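Local coordinates for protein putative citrate lyase (Ralstonia eutropha, PDB 3QQW) that probably acts as a magnesium-dependent lyase of the HpcH/HpaI aldolase/citrate lyase family, perhaps cleaving (S)-citramalyl-CoA, at residues Ile170-Phe175 and Phe249-Ser254; Val148-Glu153 and Phe162-Leu167; Arg73-Asp78 and Asp102-Gly107; Arg88-Asp91 and Pro95-Arg98; Phe271-Asp276 and Trp308-Lys313. One frame throughout, in Å; residues are numbered along the deposited sequence.

Contact 1 (Ile170-Phe175 and Phe249-Ser254); sequences IEVLDF and FLRMWS
The touching parts of the two segments, 172-175 and 249-253, run at 83° to each other, with the CA atoms of Val172 and Arg251 8.8 Å apart, so side chains rather than backbone bonds join them. The central one is Asp174: its OD1 accepts a 2.7 Å hydrogen bond from Trp253 NE1. That bond is bent (136° at the hydrogen), and the indole nitrogen arrives from above the carboxylate plane, 65° out of it. Water 1 also grips OD1, donating to it at 2.7 Å, and takes the N-H of Arg251 NE at 3.0 Å. The two strands are the sixth and eighth of the closed parallel sheet of a TIM barrel, and strand 221-224 stands between them. Trp253 packs beside Arg88, a predicted substrate-binding residue, so this bonding lies next to the probable active site. Arg251 NE also lies 4.2 Å from Val172 CG2, the two side chains crossing at about a right angle. The far end of the arginine forms salt bridges with Glu26 and Asp50. Phe249 CE1 comes to 4.1 Å from Phe175 CB; Phe175 has CG anti to its own backbone N, which carries its ring away from Phe249.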
# COMPACT_ATOMS: atom_id res chain seq x y z
N ILE C 170 19.27 -8.52 -10.67
CA ILE C 170 19.13 -7.84 -9.38
C ILE C 170 19.02 -8.93 -8.32
O ILE C 170 18.24 -9.88 -8.47
CB ILE C 170 17.93 -6.83 -9.33
CG1 ILE C 170 18.12 -5.72 -10.39
CG2 ILE C 170 17.73 -6.22 -7.90
CD1 ILE C 170 16.91 -4.80 -10.52
N GLU C 171 19.84 -8.81 -7.28
CA GLU C 171 19.77 -9.78 -6.18
C GLU C 171 19.41 -9.06 -4.88
O GLU C 171 18.96 -9.71 -3.95
CB GLU C 171 21.05 -10.62 -6.05
CG GLU C 171 22.27 -9.81 -5.66
CD GLU C 171 23.51 -10.61 -5.31
OE1 GLU C 171 23.55 -11.83 -5.58
OE2 GLU C 171 24.46 -9.98 -4.79
N VAL C 172 19.57 -7.72 -4.84
CA VAL C 172 19.21 -6.94 -3.66
C VAL C 172 18.49 -5.64 -4.06
O VAL C 172 18.86 -4.99 -5.04
CB VAL C 172 20.43 -6.60 -2.73
CG1 VAL C 172 20.04 -5.64 -1.62
CG2 VAL C 172 21.08 -7.83 -2.14
N LEU C 173 17.46 -5.26 -3.26
CA LEU C 173 16.80 -3.97 -3.25
C LEU C 173 17.17 -3.35 -1.92
O LEU C 173 16.91 -3.93 -0.87
CB LEU C 173 15.28 -4.01 -3.46
CG LEU C 173 14.76 -4.52 -4.81
CD1 LEU C 173 13.25 -4.35 -4.89
CD2 LEU C 173 15.42 -3.78 -6.01
N ASP C 174 17.87 -2.21 -1.97
CA ASP C 174 18.33 -1.52 -0.77
C ASP C 174 17.43 -0.38 -0.43
O ASP C 174 17.14 0.45 -1.29
CB ASP C 174 19.76 -0.97 -0.99
CG ASP C 174 20.84 -2.00 -1.12
OD1 ASP C 174 21.06 -2.73 -0.17
OD2 ASP C 174 21.51 -2.01 -2.18
N PHE C 175 17.02 -0.27 0.82
CA PHE C 175 16.20 0.88 1.23
C PHE C 175 17.10 2.05 1.65
O PHE C 175 17.87 1.93 2.61
CB PHE C 175 15.22 0.52 2.34
CG PHE C 175 14.22 1.63 2.53
CD1 PHE C 175 13.24 1.88 1.58
CD2 PHE C 175 14.30 2.47 3.64
CE1 PHE C 175 12.35 2.95 1.72
CE2 PHE C 175 13.41 3.54 3.79
CZ PHE C 175 12.43 3.76 2.84
N PHE C 249 12.87 -7.69 6.10
CA PHE C 249 14.21 -7.43 5.58
C PHE C 249 15.08 -8.61 5.95
O PHE C 249 14.87 -9.21 7.00
CB PHE C 249 14.78 -6.12 6.12
CG PHE C 249 14.14 -4.89 5.54
CD1 PHE C 249 14.63 -4.31 4.38
CD2 PHE C 249 13.07 -4.28 6.17
CE1 PHE C 249 14.08 -3.12 3.88
CE2 PHE C 249 12.50 -3.11 5.65
CZ PHE C 249 13.01 -2.54 4.51
N LEU C 250 16.03 -8.99 5.06
CA LEU C 250 16.87 -10.17 5.24
C LEU C 250 18.34 -9.80 5.23
O LEU C 250 19.24 -10.67 5.28
CB LEU C 250 16.54 -11.13 4.08
CG LEU C 250 15.16 -11.79 4.12
CD1 LEU C 250 14.93 -12.60 2.88
CD2 LEU C 250 15.01 -12.66 5.35
N ARG C 251 18.60 -8.51 5.13
CA ARG C 251 19.94 -7.94 5.08
C ARG C 251 19.87 -6.51 5.62
O ARG C 251 18.80 -5.90 5.64
CB ARG C 251 20.44 -7.97 3.64
CG ARG C 251 21.89 -7.63 3.39
CD ARG C 251 22.15 -8.13 1.98
NE ARG C 251 23.33 -7.57 1.35
CZ ARG C 251 24.44 -8.25 1.11
NH1 ARG C 251 24.55 -9.50 1.52
NH2 ARG C 251 25.45 -7.69 0.46
N MSE C 252 21.02 -5.99 6.07
CA MSE C 252 21.12 -4.63 6.56
C MSE C 252 22.50 -4.11 6.37
O MSE C 252 23.47 -4.83 6.62
CB MSE C 252 20.73 -4.57 8.04
CG MSE C 252 20.48 -3.17 8.53
SE MSE C 252 19.71 -3.24 10.27
CE MSE C 252 20.38 -1.55 10.96
N TRP C 253 22.60 -2.84 6.02
CA TRP C 253 23.86 -2.14 5.84
C TRP C 253 24.54 -1.86 7.18
O TRP C 253 23.89 -1.67 8.20
CB TRP C 253 23.63 -0.82 5.11
CG TRP C 253 23.35 -0.94 3.64
CD1 TRP C 253 22.98 -2.06 2.95
CD2 TRP C 253 23.41 0.12 2.68
NE1 TRP C 253 22.83 -1.77 1.62
CE2 TRP C 253 23.10 -0.44 1.42
CE3 TRP C 253 23.77 1.48 2.75
CZ2 TRP C 253 23.08 0.33 0.24
CZ3 TRP C 253 23.77 2.24 1.57
CH2 TRP C 253 23.40 1.67 0.35
N SER C 254 25.87 -1.78 7.14
CA SER C 254 26.72 -1.42 8.26
C SER C 254 27.67 -0.31 7.83
O SER C 254 28.20 -0.36 6.71
CB SER C 254 27.50 -2.64 8.74
OG SER C 254 28.56 -2.25 9.59
O HOH W 1 22.58 -4.77 0.66

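Contact 2 (Val148-Glu153 and Phe162-Leu167)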
# COMPACT_ATOMS: atom_id res chain seq x y z
N VAL C 148 23.45 -7.21 -9.30
CA VAL C 148 23.18 -5.79 -9.05
C VAL C 148 22.33 -5.62 -7.79
O VAL C 148 21.42 -6.41 -7.52
CB VAL C 148 22.51 -5.13 -10.30
CG1 VAL C 148 22.23 -3.66 -10.08
CG2 VAL C 148 23.36 -5.33 -11.56
N HIS C 149 22.67 -4.57 -7.02
CA HIS C 149 21.98 -4.10 -5.82
C HIS C 149 21.43 -2.75 -6.17
O HIS C 149 22.19 -1.87 -6.59
CB HIS C 149 22.91 -4.02 -4.60
CG HIS C 149 23.46 -5.33 -4.12
ND1 HIS C 149 24.08 -5.43 -2.89
CD2 HIS C 149 23.50 -6.55 -4.73
CE1 HIS C 149 24.48 -6.69 -2.78
NE2 HIS C 149 24.14 -7.40 -3.87
N VAL C 150 20.11 -2.58 -6.08
CA VAL C 150 19.49 -1.32 -6.48
C VAL C 150 18.93 -0.59 -5.27
O VAL C 150 18.13 -1.15 -4.51
CB VAL C 150 18.40 -1.55 -7.57
CG1 VAL C 150 17.74 -0.25 -7.99
CG2 VAL C 150 19.00 -2.24 -8.78
N LEU C 151 19.35 0.66 -5.10
CA LEU C 151 18.80 1.51 -4.05
C LEU C 151 17.42 2.00 -4.44
O LEU C 151 17.24 2.50 -5.56
CB LEU C 151 19.70 2.72 -3.78
CG LEU C 151 20.74 2.67 -2.64
CD1 LEU C 151 20.11 2.44 -1.29
CD2 LEU C 151 21.82 1.71 -2.93
N ILE C 152 16.46 1.86 -3.52
CA ILE C 152 15.11 2.41 -3.64
C ILE C 152 15.11 3.55 -2.66
O ILE C 152 15.02 3.33 -1.45
CB ILE C 152 14.00 1.36 -3.43
CG1 ILE C 152 14.20 0.12 -4.39
CG2 ILE C 152 12.60 1.99 -3.56
CD1 ILE C 152 14.22 0.41 -5.95
N GLU C 153 15.39 4.77 -3.16
CA GLU C 153 15.55 5.94 -2.29
C GLU C 153 15.00 7.23 -2.92
O GLU C 153 15.36 8.33 -2.50
CB GLU C 153 17.01 6.11 -1.88
CG GLU C 153 18.02 6.26 -3.01
CD GLU C 153 19.47 6.16 -2.56
OE1 GLU C 153 19.72 6.19 -1.34
OE2 GLU C 153 20.36 6.04 -3.44
N PHE C 162 8.10 -2.36 -8.38
CA PHE C 162 7.71 -3.66 -8.92
C PHE C 162 8.27 -3.89 -10.33
O PHE C 162 8.58 -5.03 -10.70
CB PHE C 162 6.19 -3.84 -8.89
CG PHE C 162 5.72 -4.29 -7.53
CD1 PHE C 162 5.62 -5.64 -7.22
CD2 PHE C 162 5.42 -3.36 -6.53
CE1 PHE C 162 5.21 -6.06 -5.94
CE2 PHE C 162 5.02 -3.78 -5.25
CZ PHE C 162 4.92 -5.12 -4.97
N GLN C 163 8.46 -2.81 -11.08
CA GLN C 163 9.04 -2.86 -12.41
C GLN C 163 10.57 -3.07 -12.28
O GLN C 163 11.13 -3.91 -12.97
CB GLN C 163 8.69 -1.58 -13.16
CG GLN C 163 8.75 -1.70 -14.63
CD GLN C 163 7.91 -0.61 -15.22
OE1 GLN C 163 8.17 0.59 -15.02
NE2 GLN C 163 6.85 -1.00 -15.90
N ILE C 164 11.20 -2.35 -11.34
CA ILE C 164 12.63 -2.48 -11.06
C ILE C 164 12.93 -3.93 -10.62
O ILE C 164 13.83 -4.54 -11.16
CB ILE C 164 13.08 -1.43 -9.99
CG1 ILE C 164 13.11 -0.01 -10.60
CG2 ILE C 164 14.41 -1.79 -9.35
CD1 ILE C 164 13.27 1.15 -9.63
N ALA C 165 12.12 -4.49 -9.71
CA ALA C 165 12.30 -5.85 -9.19
C ALA C 165 12.23 -6.94 -10.29
O ALA C 165 12.73 -8.04 -10.09
CB ALA C 165 11.27 -6.13 -8.12
N GLU C 166 11.65 -6.63 -11.44
CA GLU C 166 11.55 -7.57 -12.54
C GLU C 166 12.76 -7.53 -13.47
O GLU C 166 12.88 -8.41 -14.32
CB GLU C 166 10.27 -7.29 -13.34
CG GLU C 166 9.05 -7.85 -12.64
CD GLU C 166 8.12 -8.64 -13.52
OE1 GLU C 166 8.56 -9.06 -14.62
OE2 GLU C 166 7.00 -8.94 -13.06
N LEU C 167 13.66 -6.53 -13.29
CA LEU C 167 14.83 -6.36 -14.12
C LEU C 167 15.85 -7.47 -13.87
O LEU C 167 15.89 -8.01 -12.77
CB LEU C 167 15.45 -4.97 -13.93
CG LEU C 167 14.58 -3.81 -14.44
CD1 LEU C 167 15.16 -2.49 -14.00
CD2 LEU C 167 14.43 -3.85 -15.95
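Ile164 reaches from helix 161-164 onto Val150 and Ile152 of strand 148-152. Its CG2 meets Val150 CG1 at 3.9 Å, and these two side chains cross obliquely. Its CD1 meets Ile152 CD1, also at 3.9 Å, but here the approach is tip to tip, the two isoleucines pointing their outer methyls at each other. Ile152 CD1 lies 4.1 Å from Ile164 CG2 as well, so CG2 serves both neighbours while CD1 meets Ile152. The torsions explain the reach: Ile164 has CG2 anti to its backbone N and CG1 anti to the carbonyl carbon, and an extended second torsion (169°) then carries CD1 outward to the strand.

Val150 and Ile152 are alternate residues, so both lie on the same side of their strand, the outer face of the TIM barrel. His149, between Val148 and Val150, faces the interior and hydrogen-bonds Glu171. Ile164 also touches Val126 of helix 123-139, as do Val150 and Leu167. Directly after the contact the chain reverses in a type I turn from Ile164 to Leu167, closed by Leu167 N to Ile164 O at 2.9 Å, and heads into strand 170-175. The strand itself ends beside Glu153, predicted to bind magnesium and substrate.

No hydrogen bond crosses between the two segments. Three buried aliphatic side chains make the contact, so it rests on dispersion and the exclusion of water, with no polar direction to it.

Contact 3 (Arg73-Asp78 and Asp102-Gly107); sequences RMIASD and DIIVNG
Ala76 and Gly107, near the C-terminal ends of two neighbouring helices, make the closer of the two touches here. The methyl CB of Ala76 lies 3.3 Å from Gly107 O, a van der Waals contact of a small side chain with a backbone carbonyl. The apolar touch is looser: Ile75 CD1 and Ile104 CG2 are 4.5 Å apart. An extended second torsion of Ile75 (177°) sends CD1 out toward the other helix. Both isoleucines are buried and also rest on Leu112, while Ile104 packs on Cys55 and on Val71 of helix 64-76.

No hydrogen bond crosses between the segments. Ser77, just past its helix, folds its OG back onto Met74 O at 2.7 Å, tilted 27° from the carbonyl plane, and within the other helix Asn106 ND2 reaches Asp102 O at 2.8 Å in a weak bond. Charged and polar ends find partners beyond the pair: Arg73 forms a salt bridge with Glu32, and Asp102 OD1 takes a hydrogen bond with Tyr132 OH.

Each helix follows a barrel strand, 64-76 coming after 49-54 and 97-107 after 85-88. In this protein Ala76 and Gly107 mark their close approach; the packing of successive helices side by side in the outer ring is characteristic of the TIM barrel.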
# COMPACT_ATOMS: atom_id res chain seq x y z
N ARG C 73 41.46 -2.23 -7.94
CA ARG C 73 42.72 -2.81 -7.49
C ARG C 73 42.53 -3.59 -6.18
O ARG C 73 43.01 -4.70 -6.06
CB ARG C 73 43.80 -1.71 -7.34
CG ARG C 73 45.12 -2.23 -6.76
CD ARG C 73 46.27 -1.23 -6.70
NE ARG C 73 45.89 0.09 -6.19
CZ ARG C 73 45.79 0.42 -4.90
NH1 ARG C 73 46.00 -0.49 -3.95
NH2 ARG C 73 45.44 1.65 -4.55
N MSE C 74 41.82 -3.02 -5.21
CA MSE C 74 41.55 -3.62 -3.91
C MSE C 74 40.72 -4.89 -4.07
O MSE C 74 41.04 -5.90 -3.46
CB MSE C 74 40.83 -2.61 -2.98
CG MSE C 74 41.76 -1.49 -2.51
SE MSE C 74 43.37 -2.14 -1.59
CE MSE C 74 42.61 -2.60 0.08
N ILE C 75 39.67 -4.84 -4.91
CA ILE C 75 38.77 -5.98 -5.15
C ILE C 75 39.55 -7.12 -5.88
O ILE C 75 39.35 -8.28 -5.55
CB ILE C 75 37.47 -5.52 -5.90
CG1 ILE C 75 36.59 -4.64 -4.98
CG2 ILE C 75 36.66 -6.72 -6.42
CD1 ILE C 75 35.30 -4.06 -5.61
N ALA C 76 40.43 -6.78 -6.81
CA ALA C 76 41.23 -7.75 -7.56
C ALA C 76 42.35 -8.36 -6.72
O ALA C 76 42.81 -9.45 -7.04
CB ALA C 76 41.84 -7.08 -8.79
N SER C 77 42.81 -7.65 -5.68
CA SER C 77 43.97 -8.03 -4.88
C SER C 77 43.77 -9.29 -4.06
O SER C 77 42.65 -9.69 -3.79
CB SER C 77 44.40 -6.88 -3.97
OG SER C 77 43.51 -6.74 -2.89
N ASP C 78 44.90 -9.88 -3.63
CA ASP C 78 45.03 -11.06 -2.78
C ASP C 78 44.44 -10.78 -1.38
O ASP C 78 44.04 -11.73 -0.69
CB ASP C 78 46.50 -11.47 -2.68
CG ASP C 78 47.08 -11.96 -4.00
OD1 ASP C 78 46.31 -12.53 -4.81
OD2 ASP C 78 48.31 -11.80 -4.22
N ASP C 102 33.21 0.83 -16.12
CA ASP C 102 34.36 0.47 -16.96
C ASP C 102 35.57 0.08 -16.12
O ASP C 102 36.09 -1.02 -16.26
CB ASP C 102 34.75 1.62 -17.89
CG ASP C 102 33.70 2.07 -18.86
OD1 ASP C 102 32.71 1.31 -19.06
OD2 ASP C 102 33.84 3.19 -19.42
N ILE C 103 35.99 0.96 -15.20
CA ILE C 103 37.18 0.76 -14.37
C ILE C 103 37.03 -0.44 -13.42
O ILE C 103 37.94 -1.27 -13.37
CB ILE C 103 37.54 2.06 -13.58
CG1 ILE C 103 37.94 3.21 -14.55
CG2 ILE C 103 38.66 1.78 -12.58
CD1 ILE C 103 37.96 4.59 -13.87
N ILE C 104 35.91 -0.52 -12.68
CA ILE C 104 35.72 -1.57 -11.69
C ILE C 104 35.48 -2.95 -12.36
O ILE C 104 36.14 -3.90 -11.98
CB ILE C 104 34.63 -1.21 -10.65
CG1 ILE C 104 35.09 0.05 -9.87
CG2 ILE C 104 34.37 -2.38 -9.68
CD1 ILE C 104 33.98 0.80 -9.13
N VAL C 105 34.62 -3.05 -13.36
CA VAL C 105 34.37 -4.35 -13.97
C VAL C 105 35.62 -4.86 -14.68
O VAL C 105 36.02 -6.01 -14.42
CB VAL C 105 33.11 -4.36 -14.89
CG1 VAL C 105 32.99 -5.70 -15.62
CG2 VAL C 105 31.84 -4.08 -14.08
N ASN C 106 36.30 -4.02 -15.48
CA ASN C 106 37.50 -4.45 -16.18
C ASN C 106 38.68 -4.69 -15.24
O ASN C 106 39.55 -5.51 -15.56
CB ASN C 106 37.89 -3.46 -17.27
CG ASN C 106 36.90 -3.43 -18.41
OD1 ASN C 106 36.58 -4.46 -19.00
ND2 ASN C 106 36.40 -2.25 -18.74
N GLY C 107 38.63 -4.06 -14.07
CA GLY C 107 39.71 -4.13 -13.11
C GLY C 107 39.62 -5.15 -12.01
O GLY C 107 40.65 -5.55 -11.47

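Contact 4 (Arg88-Asp91 and Pro95-Arg98); sequences RIHD and PAWR
His90 ND1 is held by a hydrogen bond to Asp100 OD2 of helix 97-107, and the methyl CB of Ala96 lies 4.1 Å from the same nitrogen. The segment 88-91 leaves barrel strand 85-88 of the TIM fold, and 95-98 opens helix 97-107, so the contact folds a strand-to-helix loop back on itself. The CA atoms of His90 and Trp97 are 4.8 Å apart. Trp97 CB sits against two successive carbonyls, 3.3 Å from His90 O and 3.5 Å from Asp91 O. Its CG stands between the backbone N and the carbonyl carbon (chi1 80°), which keeps the indole beside the loop; Asp91 O is also 3.5 Å from CD1. Beyond the pair, Asp91 OD2 bonds Ser93 OG. Arg98 CG lies over one face of the indole near its rim, and Trp97 CZ2 sits 3.5 Å above the plane of the Arg98 guanidinium, over its centre, while Arg98 NH2 forms a salt bridge with Glu128. Arg88, whose side chain points elsewhere toward Asp54, is predicted to bind substrate, so this loop begins at the probable active site. The indole also meets Ile89, where Ile89 CD1 comes to 4.2 Å from Trp97 CE3.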
# COMPACT_ATOMS: atom_id res chain seq x y z
N ARG C 88 29.85 0.41 -4.83
CA ARG C 88 28.75 1.31 -5.10
C ARG C 88 29.29 2.35 -6.06
O ARG C 88 30.20 3.08 -5.70
CB ARG C 88 28.12 1.96 -3.84
CG ARG C 88 27.14 3.07 -4.25
CD ARG C 88 26.17 3.58 -3.23
NE ARG C 88 26.80 4.10 -2.02
CZ ARG C 88 26.14 4.51 -0.94
NH1 ARG C 88 24.80 4.52 -0.94
NH2 ARG C 88 26.80 4.93 0.14
N ILE C 89 28.74 2.40 -7.27
CA ILE C 89 29.11 3.36 -8.29
C ILE C 89 28.27 4.61 -8.06
O ILE C 89 27.40 4.61 -7.21
CB ILE C 89 28.88 2.70 -9.70
CG1 ILE C 89 27.35 2.41 -9.96
CG2 ILE C 89 29.75 1.41 -9.82
CD1 ILE C 89 26.96 2.04 -11.38
N HIS C 90 28.49 5.66 -8.83
CA HIS C 90 27.72 6.90 -8.79
C HIS C 90 26.31 6.69 -9.40
O HIS C 90 26.08 5.72 -10.12
CB HIS C 90 28.49 8.01 -9.54
CG HIS C 90 29.71 8.48 -8.78
ND1 HIS C 90 30.95 7.86 -8.94
CD2 HIS C 90 29.83 9.46 -7.86
CE1 HIS C 90 31.78 8.51 -8.14
NE2 HIS C 90 31.14 9.49 -7.48
N ASP C 91 25.36 7.60 -9.09
CA ASP C 91 23.99 7.47 -9.55
C ASP C 91 23.84 7.62 -11.09
O ASP C 91 24.74 8.17 -11.74
CB ASP C 91 23.09 8.45 -8.79
CG ASP C 91 23.29 9.88 -9.17
OD1 ASP C 91 24.11 10.55 -8.52
OD2 ASP C 91 22.62 10.33 -10.11
N PRO C 95 27.89 12.07 -14.01
CA PRO C 95 28.71 11.86 -15.22
C PRO C 95 29.79 10.76 -15.12
O PRO C 95 30.36 10.40 -16.15
CB PRO C 95 29.38 13.23 -15.44
CG PRO C 95 29.37 13.89 -14.12
CD PRO C 95 28.16 13.40 -13.40
N ALA C 96 30.06 10.22 -13.92
CA ALA C 96 31.11 9.22 -13.74
C ALA C 96 30.59 7.77 -13.61
O ALA C 96 31.42 6.87 -13.53
CB ALA C 96 31.95 9.58 -12.52
N TRP C 97 29.27 7.53 -13.63
CA TRP C 97 28.77 6.17 -13.38
C TRP C 97 29.27 5.12 -14.39
O TRP C 97 29.66 4.04 -13.96
CB TRP C 97 27.22 6.10 -13.21
CG TRP C 97 26.38 6.11 -14.46
CD1 TRP C 97 25.68 7.17 -14.95
CD2 TRP C 97 26.02 4.97 -15.26
NE1 TRP C 97 24.94 6.77 -16.04
CE2 TRP C 97 25.14 5.43 -16.27
CE3 TRP C 97 26.40 3.61 -15.26
CZ2 TRP C 97 24.62 4.59 -17.27
CZ3 TRP C 97 25.91 2.78 -16.27
CH2 TRP C 97 25.03 3.27 -17.26
N ARG C 98 29.30 5.44 -15.70
CA ARG C 98 29.78 4.51 -16.74
C ARG C 98 31.26 4.24 -16.58
O ARG C 98 31.69 3.09 -16.68
CB ARG C 98 29.49 5.08 -18.14
CG ARG C 98 28.04 4.98 -18.53
CD ARG C 98 27.84 5.53 -19.91
NE ARG C 98 26.64 4.97 -20.51
CZ ARG C 98 25.45 5.57 -20.53
NH1 ARG C 98 25.30 6.77 -19.99
NH2 ARG C 98 24.41 4.97 -21.09

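Contact 5 (Phe271-Asp276 and Trp308-Lys313); sequences FTEVED and WEVLQK
Val274 and Val310 form the tight part of this helix-helix contact, their CG1 methyls 3.9 Å apart. Both are buried, and the two side chains meet at a slant. Val274 CG1 also lies 4.1 Å from Val310 O, so the same methyl touches both side chain and backbone. Val310 has CG1 anti to its backbone N (177°), which turns that branch toward the other helix, where Glu273 O is 4.2 Å away. The helices come close here: the CA atoms of Val274 and Leu311 are only 5.8 Å apart.

The other side is looser. Glu273, partly exposed at the margin of the contact, sends its carboxylate past the valine, with OE2 4.4 Å from Val310 CG2, and that oxygen makes a weak hydrogen bond to Tyr306 OH. No hydrogen bond joins the two segments. Several side chains nearby are modelled incompletely: Leu311 stops at CB, Lys313 at CD and Phe271 at CG, consistent with mobility in this region.

Both helices follow the last barrel strand, 251-254, and the contact lies about 22 Å from the centre of the chain, measured centre to centre. Val274 also packs on Pro269 and Met319. On its other flank helix 304-316 meets the start of the chain, where Trp308 NE1 hydrogen-bonds Asp10 of helix 9-12, and Glu309 bonds His185 of a second subunit.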
# COMPACT_ATOMS: atom_id res chain seq x y z
N PHE C 271 18.60 -21.75 16.52
CA PHE C 271 19.40 -22.97 16.61
C PHE C 271 18.57 -24.25 16.39
O PHE C 271 19.02 -25.15 15.69
CB PHE C 271 20.11 -23.05 17.98
CG PHE C 271 20.86 -24.33 18.21
N THR C 272 17.37 -24.33 17.00
CA THR C 272 16.50 -25.51 16.89
C THR C 272 15.90 -25.60 15.48
O THR C 272 15.72 -26.70 14.96
CB THR C 272 15.42 -25.51 17.98
OG1 THR C 272 14.84 -24.21 18.08
CG2 THR C 272 15.96 -25.96 19.33
N GLU C 273 15.62 -24.44 14.86
CA GLU C 273 15.08 -24.33 13.51
C GLU C 273 16.04 -24.94 12.48
O GLU C 273 15.58 -25.65 11.58
CB GLU C 273 14.81 -22.85 13.19
CG GLU C 273 13.67 -22.59 12.22
CD GLU C 273 13.33 -21.12 12.02
OE1 GLU C 273 13.81 -20.27 12.81
OE2 GLU C 273 12.74 -20.80 10.96
N VAL C 274 17.36 -24.67 12.62
CA VAL C 274 18.39 -25.17 11.70
C VAL C 274 18.61 -26.67 11.93
O VAL C 274 18.83 -27.40 10.97
CB VAL C 274 19.72 -24.37 11.72
CG1 VAL C 274 19.47 -22.93 11.29
CG2 VAL C 274 20.41 -24.40 13.07
N GLU C 275 18.51 -27.12 13.19
CA GLU C 275 18.65 -28.52 13.56
C GLU C 275 17.58 -29.35 12.86
O GLU C 275 17.90 -30.37 12.25
CB GLU C 275 18.54 -28.68 15.09
CG GLU C 275 19.59 -29.56 15.71
CD GLU C 275 20.03 -29.07 17.07
OE1 GLU C 275 19.15 -28.84 17.93
OE2 GLU C 275 21.24 -28.82 17.25
N ASP C 276 16.33 -28.85 12.88
CA ASP C 276 15.17 -29.47 12.24
C ASP C 276 15.29 -29.42 10.72
O ASP C 276 14.99 -30.42 10.06
CB ASP C 276 13.86 -28.78 12.69
CG ASP C 276 13.53 -28.86 14.17
OD1 ASP C 276 14.01 -29.80 14.84
OD2 ASP C 276 12.77 -27.99 14.65
N TRP C 308 15.74 -25.67 3.03
CA TRP C 308 17.01 -25.53 2.33
C TRP C 308 17.53 -24.09 2.45
O TRP C 308 18.74 -23.89 2.62
CB TRP C 308 16.90 -25.96 0.85
CG TRP C 308 18.15 -25.81 0.04
CD1 TRP C 308 18.23 -25.25 -1.21
CD2 TRP C 308 19.49 -26.17 0.41
NE1 TRP C 308 19.54 -25.27 -1.64
CE2 TRP C 308 20.33 -25.83 -0.67
CE3 TRP C 308 20.06 -26.75 1.56
CZ2 TRP C 308 21.72 -26.04 -0.64
CZ3 TRP C 308 21.43 -26.97 1.58
CH2 TRP C 308 22.24 -26.63 0.49
N GLU C 309 16.61 -23.11 2.38
CA GLU C 309 16.89 -21.69 2.54
C GLU C 309 17.40 -21.42 3.96
O GLU C 309 18.41 -20.72 4.10
CB GLU C 309 15.63 -20.83 2.26
CG GLU C 309 15.29 -20.60 0.80
CD GLU C 309 13.91 -20.00 0.51
OE1 GLU C 309 12.98 -20.21 1.32
OE2 GLU C 309 13.76 -19.36 -0.55
N VAL C 310 16.76 -22.05 4.98
CA VAL C 310 17.13 -21.94 6.41
C VAL C 310 18.56 -22.48 6.64
O VAL C 310 19.37 -21.81 7.30
CB VAL C 310 16.10 -22.64 7.34
CG1 VAL C 310 16.53 -22.59 8.81
CG2 VAL C 310 14.70 -22.05 7.17
N LEU C 311 18.88 -23.66 6.08
CA LEU C 311 20.20 -24.28 6.24
C LEU C 311 21.28 -23.42 5.58
O LEU C 311 22.37 -23.27 6.13
CB LEU C 311 20.24 -25.72 5.69
N GLN C 312 20.95 -22.82 4.41
CA GLN C 312 21.87 -21.97 3.67
C GLN C 312 22.08 -20.65 4.42
O GLN C 312 23.21 -20.17 4.48
CB GLN C 312 21.36 -21.74 2.26
CG GLN C 312 21.70 -22.86 1.28
CD GLN C 312 21.19 -22.59 -0.12
OE1 GLN C 312 19.98 -22.46 -0.36
NE2 GLN C 312 22.10 -22.54 -1.08
N LYS C 313 21.00 -20.10 5.05
CA LYS C 313 21.03 -18.88 5.87
C LYS C 313 21.95 -19.11 7.07
O LYS C 313 22.78 -18.26 7.37
CB LYS C 313 19.60 -18.52 6.33
CG LYS C 313 19.39 -17.13 6.92
CD LYS C 313 17.90 -16.90 7.22

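From the N terminus, contact 3 opens first, bringing helix 64-76 against helix 97-107 with strand 85-88 in the loop between them. Contact 4, nested inside that loop, closes before it does, folding the turn between that strand and the second helix. Next comes contact 2, a short loop from strand 148-152 to helix 161-164, and then contact 1, a long one that ties strand 170-175 to strand 251-254 past the intervening strand 221-224. Contacts 1 and 2 adjoin through neighbouring strands, and Trp253 of contact 1 touches Arg88 of contact 4. Contact 5 closes last, joining the two C-terminal helices far from contact 3. No loops cross; apart from the nested pair, all follow in series.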